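Local coordinates for protein FprA (Mycobacterium tuberculosis, PDB 1LQT) that transfers electrons between NADPH and ferredoxin through a bound FAD, and may thereby supply electrons to P450 systems, at residues A[52-57]-A[162-167]; A[126-131]-A[143-148]; A[155-160]-A[206-211]; A[168-173]-A[187-192]. One frame throughout, in Å; residues are numbered along the deposited sequence.

Contact 1: A[52-57]-A[162-167]; sequences GVAPDH and VARILL. With FAD (flavin-adenine dinucleotide), chain H.
Two nitrogens of Arg-164 grip the carboxylate of Asp-56 side-on, and the shorter bond runs from Arg-164 NE to Asp-56 OD2 at 2.7 Å. This salt bridge ties the loop after helix 48-51, which passes the flavin, to helix 157-167, the helix that follows the dinucleotide-binding turn of the NADP Rossmann fold. The second bond, Arg-164 NH2 to Asp-56 OD1, measures 2.8 Å and is nearly straight at 172°. Both oxygens are met on their syn sides, and the carboxylate and guanidinium planes lie only 22° apart, an almost flat bidentate pair. Asp-56 reaches this position with CG lodged between its own backbone N and carbonyl carbon (chi1 64°). The arginine chain bends at chi3, which turns the NE edge to the acid, while NH1 makes a salt bridge with Asp-161.

The imidazole of His-57 comes over one face of the guanidinium, clearly tilted against it rather than stacked parallel: CE1 comes within 3.2 Å of Arg-164 NH2, near the rim of both groups. His-57 NE2 is hydrogen-bonded to Glu-214, which probably steadies the ring beside the positive charge. His-57 ND1 is 4.0 Å from FAD O4, and the residue also touches the bound NADP derivative. A type I turn from Ala-54 to His-57 brings these groups together. Ala-54 CB fits against the guanidinium edge. Beside the salt bridge, the CG corner of Pro-55 meets the end of Ile-165, CG lying 3.9 Å from Ile-165 CD1.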
# COMPACT_ATOMS: atom_id res chain seq x y z
N GLY A 52 4.18 -2.40 -2.92
CA GLY A 52 3.27 -1.33 -3.28
C GLY A 52 3.89 -0.28 -4.17
O GLY A 52 3.43 -0.07 -5.28
N VAL A 53 4.95 0.35 -3.70
CA VAL A 53 5.67 1.34 -4.46
C VAL A 53 5.91 0.79 -5.86
O VAL A 53 6.35 -0.35 -6.04
CB VAL A 53 6.99 1.73 -3.76
CG1 VAL A 53 7.76 2.70 -4.63
CG2 VAL A 53 6.74 2.33 -2.39
N ALA A 54 5.61 1.60 -6.86
CA ALA A 54 5.65 1.15 -8.22
C ALA A 54 7.06 0.77 -8.67
O ALA A 54 8.04 1.33 -8.19
CB ALA A 54 5.12 2.25 -9.12
N PRO A 55 7.15 -0.17 -9.61
CA PRO A 55 8.49 -0.61 -10.07
C PRO A 55 9.27 0.49 -10.79
O PRO A 55 10.47 0.39 -10.89
CB PRO A 55 8.17 -1.82 -10.93
CG PRO A 55 6.78 -1.59 -11.40
CD PRO A 55 6.07 -0.97 -10.21
N ASP A 56 8.58 1.50 -11.31
CA ASP A 56 9.24 2.66 -11.90
C ASP A 56 9.46 3.77 -10.88
O ASP A 56 9.82 4.89 -11.25
CB ASP A 56 8.50 3.15 -13.14
CG ASP A 56 7.11 3.66 -12.86
OD1 ASP A 56 6.54 3.30 -11.80
OD2 ASP A 56 6.54 4.40 -13.69
N HIS A 57 9.32 3.46 -9.59
CA HIS A 57 9.62 4.40 -8.50
C HIS A 57 10.72 3.78 -7.59
O HIS A 57 10.57 3.68 -6.37
CB HIS A 57 8.37 4.72 -7.64
CG HIS A 57 7.42 5.70 -8.27
ND1 HIS A 57 6.10 5.77 -7.93
CD2 HIS A 57 7.65 6.76 -9.08
CE1 HIS A 57 5.52 6.74 -8.61
NE2 HIS A 57 6.43 7.34 -9.34
N VAL A 162 -1.26 2.92 -11.43
CA VAL A 162 -1.92 1.94 -12.27
C VAL A 162 -1.87 2.37 -13.73
O VAL A 162 -1.53 1.59 -14.62
CB VAL A 162 -3.35 1.72 -11.81
CG1 VAL A 162 -4.15 0.90 -12.78
CG2 VAL A 162 -3.39 1.07 -10.43
N ALA A 163 -2.20 3.63 -13.97
CA ALA A 163 -2.25 4.13 -15.34
C ALA A 163 -0.85 4.10 -15.97
O ALA A 163 -0.70 3.75 -17.13
CB ALA A 163 -2.82 5.51 -15.34
N ARG A 164 0.16 4.49 -15.21
CA ARG A 164 1.54 4.44 -15.71
C ARG A 164 1.95 3.04 -16.10
O ARG A 164 2.56 2.83 -17.14
CB ARG A 164 2.56 4.93 -14.71
CG ARG A 164 2.59 6.40 -14.46
CD ARG A 164 3.96 6.94 -13.93
NE ARG A 164 4.48 6.04 -12.91
CZ ARG A 164 3.92 5.87 -11.71
NH1 ARG A 164 2.99 6.69 -11.27
NH2 ARG A 164 4.36 4.87 -10.98
N ILE A 165 1.68 2.08 -15.24
CA ILE A 165 2.10 0.73 -15.57
C ILE A 165 1.38 0.20 -16.79
O ILE A 165 1.97 -0.49 -17.62
CB ILE A 165 1.98 -0.17 -14.33
CG1 ILE A 165 2.92 0.33 -13.20
CG2 ILE A 165 2.20 -1.60 -14.70
CD1 ILE A 165 4.34 0.50 -13.55
N LEU A 166 0.11 0.57 -16.96
CA LEU A 166 -0.64 0.12 -18.12
C LEU A 166 -0.16 0.72 -19.44
O LEU A 166 -0.37 0.12 -20.49
CB LEU A 166 -2.13 0.43 -17.94
CG LEU A 166 -2.86 -0.42 -16.89
CD1 LEU A 166 -4.25 0.18 -16.66
CD2 LEU A 166 -2.97 -1.87 -17.31
N LEU A 167 0.45 1.89 -19.38
CA LEU A 167 0.79 2.66 -20.59
C LEU A 167 2.27 2.84 -20.88
O LEU A 167 2.63 3.18 -21.97
CB LEU A 167 0.15 4.04 -20.53
CG LEU A 167 -1.37 4.04 -20.65
CD1 LEU A 167 -1.93 5.41 -20.36
CD2 LEU A 167 -1.81 3.61 -22.01
PA FAD H . 2.48 -1.86 5.02
O1A FAD H . 1.32 -2.32 4.24
O2A FAD H . 3.63 -1.23 4.33
O5B FAD H . 3.06 -3.09 5.86
C5B FAD H . 2.17 -4.00 6.50
C4B FAD H . 2.94 -5.31 6.68
O4B FAD H . 2.18 -6.12 7.57
C3B FAD H . 3.13 -6.11 5.39
O3B FAD H . 4.46 -6.54 5.22
C2B FAD H . 2.15 -7.24 5.56
O2B FAD H . 2.44 -8.41 4.83
C1B FAD H . 2.18 -7.45 7.08
N9A FAD H . 1.02 -8.14 7.62
C8A FAD H . -0.29 -7.85 7.36
N7A FAD H . -1.12 -8.64 8.02
C5A FAD H . -0.30 -9.51 8.72
C6A FAD H . -0.59 -10.57 9.58
N6A FAD H . -1.82 -10.93 9.92
N1A FAD H . 0.47 -11.23 10.12
C2A FAD H . 1.74 -10.83 9.82
N3A FAD H . 2.08 -9.82 9.01
C4A FAD H . 1.03 -9.19 8.48
N1 FAD H . 4.68 6.11 -0.13
C2 FAD H . 5.74 6.87 -0.54
O2 FAD H . 6.34 7.57 0.25
N3 FAD H . 6.11 6.84 -1.87
C4 FAD H . 5.54 6.03 -2.81
O4 FAD H . 5.94 6.02 -3.99
C4X FAD H . 4.48 5.22 -2.38
N5 FAD H . 3.86 4.36 -3.25
C5X FAD H . 2.80 3.60 -2.83
C6 FAD H . 2.15 2.77 -3.70
C7 FAD H . 1.03 2.04 -3.34
C7M FAD H . 0.37 1.12 -4.33
C8 FAD H . 0.57 2.14 -2.02
C8M FAD H . -0.65 1.40 -1.58
C9 FAD H . 1.23 2.97 -1.11
C9A FAD H . 2.34 3.71 -1.50
N10 FAD H . 3.00 4.56 -0.60
C10 FAD H . 4.08 5.30 -1.03
C1' FAD H . 2.60 4.67 0.83
C2' FAD H . 3.31 3.63 1.69
O2' FAD H . 3.24 2.39 1.03
C3' FAD H . 2.64 3.55 3.07
O3' FAD H . 2.73 4.79 3.76
C4' FAD H . 3.27 2.56 4.05
O4' FAD H . 3.77 1.41 3.37
C5' FAD H . 2.25 2.13 5.11
O5' FAD H . 3.01 1.39 6.07
P FAD H . 2.40 0.31 7.06
O1P FAD H . 3.56 -0.15 7.85
O2P FAD H . 1.20 0.80 7.80
O3P FAD H . 1.85 -0.86 6.14

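Contact 2: A[126-131]-A[143-148]; sequences VDFVGW and PDLSGA
Pro-143 presents its CD-CG edge to the face of the Trp-131 indole, and this is the tight part of the contact. Pro-143 CD stands 3.5 Å from the centroid of the six-membered ring of Trp-131 and only 4° off its normal, a CH-pi contact almost exactly over the centre. CG of the same proline sits farther along the ring, above the CZ3 and CH2 side, and also reaches the edge of Phe-128, where its distance to CE1 is 4.0 Å. Proline is thus wedged between an aromatic face and an aromatic edge. Trp-131 and Phe-128 stand three residues apart on helix 125-132, and each has CG trans to its backbone N (chi1 175° and -174°), which sends both rings off the same side of the helix.

In this Rossmann-type domain, segment 143-148 is the last part of the loop that joins that helix to strand 149-153 of the parallel sheet. Leu-145 adds a looser fringe: its CD1 is 4.1 Å from Trp-131 CH2, and its CD2 lies 4.3 Å from Phe-128 CE1. The leucine also packs on Leu-166 of helix 157-167, while His-181 stacks with the indole.

The solvent side is polar. Asp-144 and Ser-146 are exposed, and Asp-144 OD1 takes two donors from the serine: OG at 2.6 Å, on the syn lone pair, and the backbone N at 2.9 Å, which closes an Asx turn.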
# COMPACT_ATOMS: atom_id res chain seq x y z
N VAL A 126 -5.50 -2.68 -5.45
CA VAL A 126 -4.77 -3.56 -4.54
C VAL A 126 -4.30 -4.83 -5.28
O VAL A 126 -3.16 -5.26 -5.17
CB VAL A 126 -5.64 -3.96 -3.34
CG1 VAL A 126 -4.88 -4.91 -2.43
CG2 VAL A 126 -6.05 -2.71 -2.56
N ASP A 127 -5.22 -5.46 -5.99
CA ASP A 127 -4.93 -6.71 -6.66
C ASP A 127 -4.05 -6.49 -7.90
O ASP A 127 -3.21 -7.33 -8.19
CB ASP A 127 -6.19 -7.46 -7.05
CG ASP A 127 -7.05 -7.81 -5.87
OD1 ASP A 127 -7.54 -6.89 -5.16
OD2 ASP A 127 -7.31 -9.00 -5.62
N PHE A 128 -4.24 -5.41 -8.65
CA PHE A 128 -3.43 -5.15 -9.82
C PHE A 128 -1.99 -4.84 -9.44
O PHE A 128 -1.05 -5.39 -10.03
CB PHE A 128 -4.05 -4.02 -10.64
CG PHE A 128 -3.33 -3.78 -11.94
CD1 PHE A 128 -3.30 -4.73 -12.92
CD2 PHE A 128 -2.70 -2.57 -12.18
CE1 PHE A 128 -2.63 -4.51 -14.11
CE2 PHE A 128 -2.04 -2.38 -13.37
CZ PHE A 128 -2.00 -3.34 -14.30
N VAL A 129 -1.81 -3.95 -8.47
CA VAL A 129 -0.52 -3.60 -7.94
C VAL A 129 0.17 -4.81 -7.35
O VAL A 129 1.36 -5.07 -7.58
CB VAL A 129 -0.65 -2.49 -6.88
CG1 VAL A 129 0.69 -2.23 -6.20
CG2 VAL A 129 -1.21 -1.20 -7.48
N GLY A 130 -0.55 -5.56 -6.51
CA GLY A 130 0.05 -6.75 -5.95
C GLY A 130 0.56 -7.68 -7.04
O GLY A 130 1.63 -8.27 -6.94
N TRP A 131 -0.25 -7.83 -8.09
CA TRP A 131 0.14 -8.68 -9.20
C TRP A 131 1.38 -8.14 -9.92
O TRP A 131 2.34 -8.89 -10.14
CB TRP A 131 -1.05 -8.84 -10.14
CG TRP A 131 -0.76 -9.59 -11.38
CD1 TRP A 131 -0.63 -10.94 -11.54
CD2 TRP A 131 -0.61 -9.03 -12.68
NE1 TRP A 131 -0.40 -11.25 -12.86
CE2 TRP A 131 -0.39 -10.09 -13.57
CE3 TRP A 131 -0.67 -7.74 -13.17
CZ2 TRP A 131 -0.21 -9.87 -14.95
CZ3 TRP A 131 -0.50 -7.53 -14.52
CH2 TRP A 131 -0.26 -8.58 -15.37
N PRO A 143 -4.80 -10.30 -15.11
CA PRO A 143 -5.82 -9.59 -15.86
C PRO A 143 -5.54 -9.68 -17.35
O PRO A 143 -4.40 -9.75 -17.78
CB PRO A 143 -5.65 -8.16 -15.37
CG PRO A 143 -4.21 -8.06 -15.07
CD PRO A 143 -3.86 -9.38 -14.45
N ASP A 144 -6.61 -9.66 -18.13
CA ASP A 144 -6.50 -9.56 -19.57
C ASP A 144 -6.23 -8.11 -19.93
O ASP A 144 -7.08 -7.23 -19.70
CB ASP A 144 -7.80 -10.06 -20.21
CG ASP A 144 -7.77 -10.07 -21.73
OD1 ASP A 144 -6.85 -9.52 -22.35
OD2 ASP A 144 -8.71 -10.62 -22.35
N LEU A 145 -5.04 -7.85 -20.45
CA LEU A 145 -4.59 -6.52 -20.80
C LEU A 145 -4.59 -6.31 -22.31
O LEU A 145 -3.93 -5.41 -22.80
CB LEU A 145 -3.20 -6.26 -20.22
CG LEU A 145 -3.13 -6.43 -18.71
CD1 LEU A 145 -1.73 -6.08 -18.22
CD2 LEU A 145 -4.17 -5.60 -18.01
N SER A 146 -5.38 -7.09 -23.04
CA SER A 146 -5.38 -7.03 -24.50
C SER A 146 -6.38 -6.05 -25.10
O SER A 146 -6.31 -5.77 -26.28
CB SER A 146 -5.62 -8.42 -25.10
OG SER A 146 -6.94 -8.85 -24.90
N GLY A 147 -7.32 -5.54 -24.30
CA GLY A 147 -8.33 -4.65 -24.82
C GLY A 147 -7.84 -3.23 -24.93
O GLY A 147 -7.03 -2.77 -24.13
N ALA A 148 -8.41 -2.49 -25.85
CA ALA A 148 -7.94 -1.17 -26.14
C ALA A 148 -8.13 -0.12 -25.07
O ALA A 148 -7.39 0.85 -25.06
CB ALA A 148 -8.54 -0.67 -27.47

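Contact 3: A[155-160]-A[206-211]; sequences NGNVAL and AFTTLE. With ODP (4-oxo-nicotinamide-adenine dinucleotide phosphate), chain I.
Asn-157 reaches across to segment 206-211 while its stem faces the nicotinamide. Its CB lies 3.5 Å from C4N of the bound 4-oxo-NADP. CG, trans to the carbonyl carbon (chi1 -73°), carries the amide over to Thr-208. There OD1 accepts from Thr-208 N at 3.0 Å, and ND2 donates to Thr-208 OG1 at 2.8 Å with an angle of 153°, so both ends of the amide are held and its orientation is fixed. ND2 also makes a weak bond to the ribose O2D. Thr-208 OG1 donates a hydrogen bond of 2.6 Å to Glu-211 OE1, met from above the carboxylate plane, and the nicotinamide N7N donates to Glu-211 OE2 at 3.0 Å.

Next to these polar groups, one face of the Phe-207 ring is covered by the backbone of Asn-155, and the carbonyl of Gly-156 meets its edge. Leu-160 comes at the ring obliquely, its CD2 3.6 Å from Phe-207 CE1. Asn-155 O accepts from Ala-206 N at 2.8 Å. One water bridges Asn-157 N, Ala-206 O and two ligand oxygens, O1A and O2D.

Gly-156, at the N-cap of helix 157-167, brings its CA to 3.4 Å from O1N. Val-158 N donates to that oxygen directly, whereas Asn-157 N reaches the diphosphate through the water. Such a glycine-rich turn from strand into helix is the dinucleotide-binding motif of the Rossmann fold, here the NADP site.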
# COMPACT_ATOMS: atom_id res chain seq x y z
N ASN A 155 -8.81 9.28 -7.79
CA ASN A 155 -7.93 10.42 -7.99
C ASN A 155 -6.85 10.51 -6.91
O ASN A 155 -6.48 11.61 -6.51
CB ASN A 155 -8.72 11.74 -8.06
CG ASN A 155 -9.29 12.10 -9.45
OD1 ASN A 155 -9.91 13.16 -9.52
ND2 ASN A 155 -9.13 11.28 -10.47
N GLY A 156 -6.33 9.36 -6.49
CA GLY A 156 -5.14 9.33 -5.68
C GLY A 156 -3.93 8.89 -6.47
O GLY A 156 -4.02 8.50 -7.64
N ASN A 157 -2.77 8.94 -5.83
CA ASN A 157 -1.57 8.58 -6.53
C ASN A 157 -1.54 7.12 -6.97
O ASN A 157 -0.85 6.80 -7.93
CB ASN A 157 -0.33 8.91 -5.68
CG ASN A 157 -0.05 10.39 -5.59
OD1 ASN A 157 -0.30 11.15 -6.51
ND2 ASN A 157 0.53 10.80 -4.47
N VAL A 158 -2.25 6.23 -6.29
CA VAL A 158 -2.24 4.85 -6.75
C VAL A 158 -2.90 4.75 -8.14
O VAL A 158 -2.52 3.95 -8.97
CB VAL A 158 -2.85 3.89 -5.73
CG1 VAL A 158 -2.94 2.48 -6.29
CG2 VAL A 158 -2.05 3.91 -4.45
N ALA A 159 -3.91 5.59 -8.40
CA ALA A 159 -4.53 5.61 -9.72
C ALA A 159 -3.51 5.97 -10.79
O ALA A 159 -3.52 5.42 -11.88
CB ALA A 159 -5.69 6.58 -9.76
N LEU A 160 -2.62 6.90 -10.46
CA LEU A 160 -1.56 7.25 -11.40
C LEU A 160 -0.62 6.09 -11.59
O LEU A 160 -0.22 5.83 -12.73
CB LEU A 160 -0.79 8.46 -10.91
CG LEU A 160 -1.59 9.73 -10.73
CD1 LEU A 160 -0.68 10.86 -10.25
CD2 LEU A 160 -2.31 10.11 -12.00
N ALA A 206 -6.52 13.86 -4.81
CA ALA A 206 -5.55 13.43 -3.80
C ALA A 206 -4.15 13.24 -4.39
O ALA A 206 -3.20 12.91 -3.68
CB ALA A 206 -6.03 12.18 -3.07
N PHE A 207 -3.98 13.45 -5.68
CA PHE A 207 -2.69 13.39 -6.33
C PHE A 207 -1.74 14.38 -5.72
O PHE A 207 -2.14 15.45 -5.24
CB PHE A 207 -2.80 13.88 -7.80
CG PHE A 207 -3.80 13.13 -8.64
CD1 PHE A 207 -3.83 11.74 -8.69
CD2 PHE A 207 -4.69 13.82 -9.46
CE1 PHE A 207 -4.72 11.09 -9.49
CE2 PHE A 207 -5.60 13.17 -10.25
CZ PHE A 207 -5.62 11.82 -10.25
N THR A 208 -0.46 14.07 -5.83
CA THR A 208 0.58 15.04 -5.49
C THR A 208 1.37 15.42 -6.75
O THR A 208 1.26 14.80 -7.79
CB THR A 208 1.44 14.60 -4.30
OG1 THR A 208 1.94 13.27 -4.51
CG2 THR A 208 0.59 14.56 -3.03
N THR A 209 2.14 16.49 -6.62
CA THR A 209 2.57 17.20 -7.82
C THR A 209 3.63 16.51 -8.64
O THR A 209 3.53 16.45 -9.86
CB THR A 209 3.02 18.60 -7.44
OG1 THR A 209 2.07 19.23 -6.57
CG2 THR A 209 3.15 19.47 -8.69
N LEU A 210 4.67 15.98 -7.99
CA LEU A 210 5.72 15.30 -8.73
C LEU A 210 5.16 14.16 -9.55
O LEU A 210 5.51 13.95 -10.71
CB LEU A 210 6.80 14.83 -7.78
CG LEU A 210 7.89 13.99 -8.44
CD1 LEU A 210 8.68 14.78 -9.44
CD2 LEU A 210 8.80 13.46 -7.35
N GLU A 211 4.22 13.44 -8.96
CA GLU A 211 3.61 12.31 -9.61
C GLU A 211 2.81 12.75 -10.83
O GLU A 211 2.80 12.07 -11.85
CB GLU A 211 2.78 11.55 -8.59
CG GLU A 211 3.69 10.91 -7.52
CD GLU A 211 4.39 11.86 -6.51
OE1 GLU A 211 3.89 13.01 -6.23
OE2 GLU A 211 5.50 11.48 -5.98
O1X ODP I . -13.68 12.11 -3.50
P2B ODP I . -12.52 11.47 -2.79
O2X ODP I . -11.42 12.44 -2.43
O3X ODP I . -12.94 10.63 -1.60
O2B ODP I . -11.93 10.47 -3.91
C2B ODP I . -11.07 9.38 -3.58
C3B ODP I . -9.61 9.59 -3.94
O3B ODP I . -9.50 10.26 -5.19
C1B ODP I . -11.42 8.21 -4.42
N9A ODP I . -12.64 7.52 -4.10
C8A ODP I . -13.00 6.92 -2.91
N7A ODP I . -14.17 6.32 -2.99
C5A ODP I . -14.61 6.51 -4.28
C4A ODP I . -13.66 7.27 -4.97
N3A ODP I . -13.75 7.65 -6.27
C2A ODP I . -14.87 7.24 -6.88
N1A ODP I . -15.85 6.49 -6.29
C6A ODP I . -15.73 6.12 -4.98
N6A ODP I . -16.68 5.32 -4.48
O4B ODP I . -10.32 7.34 -4.24
C4B ODP I . -9.14 8.14 -4.13
C5B ODP I . -8.31 7.64 -2.99
O5B ODP I . -7.08 8.33 -3.02
PA ODP I . -6.08 8.19 -1.79
O1A ODP I . -4.95 9.08 -2.04
O2A ODP I . -6.79 8.32 -0.50
O3 ODP I . -5.66 6.65 -1.86
PN ODP I . -4.59 5.84 -2.78
O1N ODP I . -4.54 6.39 -4.16
O2N ODP I . -4.95 4.42 -2.55
O5D ODP I . -3.21 6.19 -2.12
C5D ODP I . -2.96 5.75 -0.76
C4D ODP I . -1.83 6.58 -0.18
O4D ODP I . -0.56 6.19 -0.71
C1D ODP I . 0.09 7.35 -1.24
C2D ODP I . -0.99 8.31 -1.51
O2D ODP I . -0.58 9.60 -1.78
C3D ODP I . -2.00 8.07 -0.45
O3D ODP I . -1.64 8.82 0.68
N1N ODP I . 1.04 7.01 -2.24
C2N ODP I . 2.09 7.93 -2.47
C3N ODP I . 2.76 7.86 -3.65
C7N ODP I . 3.84 8.93 -3.81
N7N ODP I . 4.50 8.90 -4.94
O7N ODP I . 4.00 9.74 -2.87
C4N ODP I . 2.45 6.95 -4.68
O99 ODP I . 3.03 6.92 -5.81
C5N ODP I . 1.33 6.03 -4.42
C6N ODP I . 0.63 6.09 -3.19
O HOH W 1 -2.81 10.18 -3.24

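Contact 4: A[168-173]-A[187-192]; sequences TDPDVL and RPRGIQ
Asp-169 and Arg-189 meet with their flat groups stacked, the carboxylate and guanidinium planes 11° apart. Asp-169 CA is 3.5 Å from Arg-189 NH2, over the same guanidinium face. The arginine's chain is otherwise extended but kinks at chi3 (93°), which turns the flat end over the start of helix 170-173. The attraction between Asp-169 OD1 and Arg-189 NH1, at 3.6 Å, is long and purely electrostatic, with no N-H aimed at the oxygen. Pro-170, in the conformer described, packs against CG, CD and NE of Arg-189, its CD 3.6 Å from NE, and against CA and O of Arg-187.

Asp-169 has its CG opposite the backbone N (chi1 179°), and from there OD1 caps the helix, accepting from Asp-171 N at 2.9 Å.

Arg-187 reaches instead toward Asp-171. Its NH1 stands 4.0 Å from Asp-171 OD1, a long salt bridge that water fills: one water lies 2.6 Å from Asp-171 OD1 and 2.7 Å from Arg-187 NH1, and a second is bound well by Arg-187 NH1 but only weakly by Asp-171 OD1. Both waters sit at the guanidinium edge, in its plane.

The contact is on the surface, away from the cofactors. It joins the short helix 170-173, which directly follows helix 157-167, to the loop between helix 180-186 and strand 193-197, with Leu-173 packed inward on Ile-165, Leu-183 and Leu-186.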
# COMPACT_ATOMS: atom_id res chain seq x y z
N THR A 168 3.13 2.53 -19.91
CA THR A 168 4.55 2.72 -20.12
C THR A 168 5.09 1.72 -21.13
O THR A 168 4.67 0.57 -21.20
CB THR A 168 5.32 2.55 -18.80
OG1 THR A 168 4.98 3.61 -17.90
CG2 THR A 168 6.83 2.61 -18.98
N ASP A 169 5.99 2.17 -21.97
CA ASP A 169 6.64 1.30 -22.94
C ASP A 169 7.19 0.09 -22.20
O ASP A 169 7.97 0.25 -21.26
CB ASP A 169 7.79 2.11 -23.56
CG ASP A 169 8.61 1.36 -24.57
OD1 ASP A 169 8.41 0.15 -24.80
OD2 ASP A 169 9.50 1.95 -25.22
N PRO A 170 6.79 -1.11 -22.57
CA PRO A 170 7.31 -2.30 -21.89
C PRO A 170 8.83 -2.42 -21.93
O PRO A 170 9.40 -3.06 -21.05
CB PRO A 170 6.59 -3.44 -22.60
CG PRO A 170 6.15 -2.85 -23.90
CD PRO A 170 5.75 -1.46 -23.55
N ASP A 171 9.48 -1.85 -22.94
CA ASP A 171 10.93 -1.89 -22.97
C ASP A 171 11.52 -1.10 -21.79
O ASP A 171 12.64 -1.39 -21.35
CB ASP A 171 11.46 -1.27 -24.26
CG ASP A 171 11.23 -2.12 -25.46
OD1 ASP A 171 11.00 -3.34 -25.34
OD2 ASP A 171 11.29 -1.62 -26.60
N VAL A 172 10.80 -0.09 -21.30
CA VAL A 172 11.21 0.66 -20.14
C VAL A 172 10.90 -0.19 -18.88
O VAL A 172 11.76 -0.33 -18.00
CB VAL A 172 10.49 2.03 -20.10
CG1 VAL A 172 10.69 2.73 -18.80
CG2 VAL A 172 10.97 2.86 -21.27
N LEU A 173 9.70 -0.76 -18.80
CA LEU A 173 9.37 -1.58 -17.66
C LEU A 173 10.28 -2.80 -17.54
O LEU A 173 10.50 -3.29 -16.43
CB LEU A 173 7.90 -1.98 -17.69
CG LEU A 173 6.90 -0.84 -17.60
CD1 LEU A 173 5.51 -1.39 -17.70
CD2 LEU A 173 7.08 -0.03 -16.33
N ARG A 187 3.81 -6.67 -22.64
CA ARG A 187 4.60 -6.53 -23.86
C ARG A 187 3.77 -6.29 -25.12
O ARG A 187 4.22 -5.54 -25.97
CB ARG A 187 5.52 -7.73 -24.03
CG ARG A 187 6.74 -7.66 -23.10
CD ARG A 187 8.01 -8.20 -23.64
NE ARG A 187 9.03 -8.43 -22.61
CZ ARG A 187 10.11 -7.68 -22.44
NH1 ARG A 187 10.36 -6.61 -23.19
NH2 ARG A 187 10.98 -8.03 -21.50
N PRO A 188 2.62 -6.93 -25.30
CA PRO A 188 1.83 -6.65 -26.53
C PRO A 188 1.28 -5.23 -26.68
O PRO A 188 0.80 -4.87 -27.77
CB PRO A 188 0.68 -7.66 -26.45
CG PRO A 188 1.20 -8.75 -25.56
CD PRO A 188 2.05 -8.03 -24.52
N ARG A 189 1.31 -4.42 -25.61
CA ARG A 189 0.88 -2.99 -25.62
C ARG A 189 -0.58 -2.86 -26.04
O ARG A 189 -0.94 -1.97 -26.82
CB ARG A 189 1.75 -2.15 -26.56
CG ARG A 189 3.22 -2.16 -26.16
CD ARG A 189 4.05 -1.25 -26.98
NE ARG A 189 4.18 0.06 -26.37
CZ ARG A 189 5.17 0.90 -26.67
NH1 ARG A 189 6.08 0.56 -27.56
NH2 ARG A 189 5.25 2.08 -26.08
N GLY A 190 -1.44 -3.71 -25.47
CA GLY A 190 -2.82 -3.82 -25.92
C GLY A 190 -3.63 -2.57 -25.62
O GLY A 190 -4.41 -2.09 -26.44
N ILE A 191 -3.40 -2.04 -24.45
CA ILE A 191 -4.16 -0.87 -24.03
C ILE A 191 -3.65 0.37 -24.75
O ILE A 191 -2.47 0.68 -24.73
CB ILE A 191 -4.07 -0.72 -22.50
CG1 ILE A 191 -4.85 -1.86 -21.85
CG2 ILE A 191 -4.56 0.63 -22.07
CD1 ILE A 191 -4.52 -2.06 -20.46
N GLN A 192 -4.58 1.07 -25.37
CA GLN A 192 -4.27 2.30 -26.10
C GLN A 192 -4.70 3.54 -25.34
O GLN A 192 -4.23 4.60 -25.63
CB GLN A 192 -4.95 2.28 -27.47
CG GLN A 192 -4.50 1.12 -28.37
CD GLN A 192 -3.07 1.23 -28.83
OE1 GLN A 192 -2.44 2.31 -28.77
NE2 GLN A 192 -2.53 0.11 -29.30
O HOH W 2 8.98 -4.90 -24.71
O HOH W 3 12.93 -5.39 -23.36

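Helix 157-167 links the set: its start lies in contact 3 and its end in contact 1, whose centres are 11 Å apart. Contact 3 holds the NADP derivative, and contact 1 borders the flavin through Gly-52 and Val-53 and touches the NADP derivative through His-57. Contact 2 packs on the far end of the helix, where Leu-166 CD2 is 3.5 Å from Phe-128 CZ, and it reaches FAD through Val-129. Leu-166 CD2 also lies 3.5 Å from Ile-191 CD1 of contact 4, while Ala-148 O and Gln-192 N, 2.8 Å apart, probably hydrogen-bond between contacts 2 and 4. Contact 4 is peripheral, its centre 21 Å from that of contact 3.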